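Local coordinates for Co-type Nitrile Hydratase beta subunit (Pseudomonas putida, PDB 3QYH), which forms, with the alpha subunit, a cobalt-dependent nitrile hydratase, an enzyme that converts nitriles to their amides by adding water, at residues M1-G9 with P144-R155. Residues are numbered along the deposited sequence; the frame is centred on the assembly and turned at random.
Sequences MNGIHDTGG and PVGHTRMPRYTR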
# COMPACT_ATOMS: atom_id res chain seq x y z
N MET B 1 -10.36 12.82 6.98
CA MET B 1 -11.28 13.37 5.98
C MET B 1 -12.25 12.31 5.52
O MET B 1 -11.84 11.26 5.03
CB MET B 1 -10.51 13.91 4.77
CG MET B 1 -11.47 14.42 3.69
SD MET B 1 -10.60 14.94 2.22
CE MET B 1 -11.99 15.35 1.14
N ASN B 2 -13.55 12.56 5.68
CA ASN B 2 -14.55 11.56 5.31
C ASN B 2 -14.84 11.59 3.82
O ASN B 2 -15.95 11.93 3.40
CB ASN B 2 -15.85 11.77 6.09
CG ASN B 2 -15.68 11.56 7.58
OD1 ASN B 2 -14.64 11.07 8.05
ND2 ASN B 2 -16.70 11.93 8.35
N GLY B 3 -13.83 11.25 3.03
CA GLY B 3 -13.91 11.42 1.60
C GLY B 3 -14.14 10.10 0.89
O GLY B 3 -14.19 9.06 1.53
N ILE B 4 -14.25 10.17 -0.43
CA ILE B 4 -14.54 9.02 -1.26
C ILE B 4 -13.41 7.95 -1.24
O ILE B 4 -13.66 6.80 -1.56
CB ILE B 4 -14.79 9.48 -2.71
CG1 ILE B 4 -15.35 8.34 -3.57
CG2 ILE B 4 -13.53 10.01 -3.32
CD1 ILE B 4 -16.78 8.07 -3.32
N HIS B 5 -12.19 8.34 -0.86
CA HIS B 5 -11.05 7.42 -0.74
C HIS B 5 -11.23 6.42 0.40
O HIS B 5 -10.59 5.37 0.42
CB HIS B 5 -9.74 8.18 -0.46
CG HIS B 5 -9.61 8.62 0.96
ND1 HIS B 5 -10.20 9.77 1.44
CD2 HIS B 5 -8.96 8.06 2.01
CE1 HIS B 5 -9.92 9.90 2.73
NE2 HIS B 5 -9.18 8.87 3.10
N ASP B 6 -12.06 6.77 1.38
CA ASP B 6 -12.26 5.89 2.53
C ASP B 6 -13.32 4.85 2.14
O ASP B 6 -14.51 4.99 2.46
CB ASP B 6 -12.68 6.73 3.75
CG ASP B 6 -12.74 5.93 5.05
OD1 ASP B 6 -12.76 4.68 4.99
OD2 ASP B 6 -12.80 6.57 6.14
N THR B 7 -12.89 3.79 1.44
CA THR B 7 -13.80 2.90 0.74
C THR B 7 -14.38 1.77 1.58
O THR B 7 -15.38 1.16 1.18
CB THR B 7 -13.11 2.22 -0.46
OG1 THR B 7 -12.05 1.38 0.01
CG2 THR B 7 -12.59 3.24 -1.47
N GLY B 8 -13.75 1.43 2.69
CA GLY B 8 -14.07 0.20 3.39
C GLY B 8 -15.54 0.11 3.76
O GLY B 8 -16.08 1.02 4.42
N GLY B 9 -16.20 -0.96 3.32
CA GLY B 9 -17.60 -1.18 3.64
C GLY B 9 -18.60 -0.60 2.63
O GLY B 9 -19.81 -0.84 2.74
N PRO B 144 -12.23 14.37 11.61
CA PRO B 144 -11.41 15.50 11.19
C PRO B 144 -11.62 15.79 9.72
O PRO B 144 -11.84 14.85 8.97
CB PRO B 144 -9.97 15.01 11.38
CG PRO B 144 -10.04 13.54 11.51
CD PRO B 144 -11.45 13.14 11.83
N VAL B 145 -11.52 17.06 9.32
CA VAL B 145 -11.57 17.39 7.90
C VAL B 145 -10.20 17.16 7.27
O VAL B 145 -10.10 16.98 6.06
CB VAL B 145 -12.01 18.85 7.66
CG1 VAL B 145 -13.42 19.05 8.17
CG2 VAL B 145 -11.04 19.80 8.35
N GLY B 146 -9.16 17.15 8.10
CA GLY B 146 -7.81 16.91 7.63
C GLY B 146 -7.46 15.43 7.55
O GLY B 146 -8.33 14.56 7.65
N HIS B 147 -6.18 15.15 7.38
CA HIS B 147 -5.71 13.80 7.08
C HIS B 147 -5.78 12.92 8.34
O HIS B 147 -5.35 13.35 9.41
CB HIS B 147 -4.28 13.85 6.54
CG HIS B 147 -3.72 12.51 6.15
ND1 HIS B 147 -4.27 11.74 5.15
CD2 HIS B 147 -2.63 11.84 6.59
CE1 HIS B 147 -3.56 10.63 5.01
NE2 HIS B 147 -2.56 10.67 5.87
N THR B 148 -6.29 11.69 8.20
CA THR B 148 -6.27 10.73 9.30
C THR B 148 -6.24 9.32 8.75
O THR B 148 -6.61 9.09 7.60
CB THR B 148 -7.49 10.91 10.25
OG1 THR B 148 -7.24 10.23 11.49
CG2 THR B 148 -8.78 10.36 9.60
N ARG B 149 -5.82 8.35 9.58
CA ARG B 149 -5.72 6.97 9.11
C ARG B 149 -6.66 6.00 9.83
O ARG B 149 -6.48 4.79 9.73
CB ARG B 149 -4.27 6.44 9.20
CG ARG B 149 -3.25 7.26 8.41
CD ARG B 149 -3.58 7.23 6.89
NE ARG B 149 -3.24 5.94 6.31
CZ ARG B 149 -3.44 5.60 5.05
NH1 ARG B 149 -4.02 6.45 4.19
NH2 ARG B 149 -3.07 4.41 4.65
N MET B 150 -7.65 6.53 10.54
CA MET B 150 -8.69 5.69 11.13
C MET B 150 -9.86 5.61 10.18
O MET B 150 -10.59 6.59 10.02
CB MET B 150 -9.16 6.20 12.52
CG MET B 150 -9.48 7.68 12.64
SD MET B 150 -10.68 7.97 14.01
CE MET B 150 -9.66 7.60 15.44
N PRO B 151 -10.03 4.45 9.53
CA PRO B 151 -11.11 4.39 8.54
C PRO B 151 -12.46 4.61 9.20
O PRO B 151 -12.65 4.25 10.37
CB PRO B 151 -11.02 2.97 7.99
CG PRO B 151 -9.56 2.53 8.26
CD PRO B 151 -9.25 3.20 9.60
N ARG B 152 -13.39 5.19 8.45
CA ARG B 152 -14.73 5.45 8.97
C ARG B 152 -15.35 4.17 9.52
O ARG B 152 -16.00 4.20 10.56
CB ARG B 152 -15.62 6.02 7.88
CG ARG B 152 -16.32 7.28 8.31
CD ARG B 152 -17.02 8.04 7.16
NE ARG B 152 -18.23 8.69 7.67
CZ ARG B 152 -19.15 9.31 6.93
NH1 ARG B 152 -20.21 9.87 7.50
NH2 ARG B 152 -19.00 9.37 5.61
N TYR B 153 -15.13 3.04 8.83
CA TYR B 153 -15.77 1.79 9.24
C TYR B 153 -15.34 1.26 10.62
O TYR B 153 -15.99 0.37 11.17
CB TYR B 153 -15.63 0.69 8.15
CG TYR B 153 -14.26 0.04 8.05
CD1 TYR B 153 -13.32 0.47 7.10
CD2 TYR B 153 -13.90 -1.01 8.90
CE1 TYR B 153 -12.05 -0.12 7.01
CE2 TYR B 153 -12.64 -1.62 8.80
CZ TYR B 153 -11.72 -1.17 7.86
OH TYR B 153 -10.49 -1.79 7.79
N THR B 154 -14.26 1.81 11.17
CA THR B 154 -13.78 1.37 12.48
C THR B 154 -14.25 2.26 13.64
O THR B 154 -14.15 1.88 14.81
CB THR B 154 -12.22 1.32 12.55
OG1 THR B 154 -11.69 2.65 12.50
CG2 THR B 154 -11.61 0.47 11.43
N ARG B 155 -14.75 3.45 13.32
CA ARG B 155 -14.99 4.44 14.37
C ARG B 155 -16.12 4.04 15.34
O ARG B 155 -17.19 3.61 14.92
CB ARG B 155 -15.21 5.84 13.76
CG ARG B 155 -13.97 6.30 13.01
CD ARG B 155 -14.10 7.67 12.40
NE ARG B 155 -13.15 7.82 11.30
CZ ARG B 155 -13.26 8.76 10.35
NH1 ARG B 155 -14.26 9.63 10.39
NH2 ARG B 155 -12.37 8.82 9.37
O HOH W 1 -7.96 11.41 5.71
O HOH W 2 -12.14 12.08 8.74
O HOH W 3 -6.22 8.41 4.85
O HOH W 4 -8.94 8.73 5.98
O HOH W 5 -14.86 3.33 5.83
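The N2 side chain meets two arginines of the 144-155 loop. N2 OD1 accepts a hydrogen bond from R155 NH1 (2.8 Å), near the guanidinium plane, while the N2 amide stacks on the R152 guanidinium, planes 7° apart; N2 ND2 sits over that face, 3.6 Å from R152 NE, and is itself bonded to N143. D6 holds CG anti to its own backbone N (chi1 -172°), which carries the carboxylate to the R152 backbone, and D6 OD2 accepts the N-H of R152 N (2.8 Å, N-H...O 157°) on its syn lone pair. D6 OD2 also forms a long salt bridge with R155 NH2 (4.0 Å). R155 NE and NH2 grip M150 O side-on, in the guanidinium plane, fixing its rotation. M1 N donates to G146 O (2.8 Å) and to two waters, one of which also bridges N2 OD1 and P144 O. Another water donates to D6 OD1 and G8 O and weakly accepts from Y153 N. R149 NH2 hydrogen-bonds a modified side chain of the partner chain. The arrangement ties the N-terminal arm to the loop between strands 136-139 and 158-168 of the SH3-like domain, at the subunit interface, the side chain of P151 about 11 Å from the cobalt(III) ion.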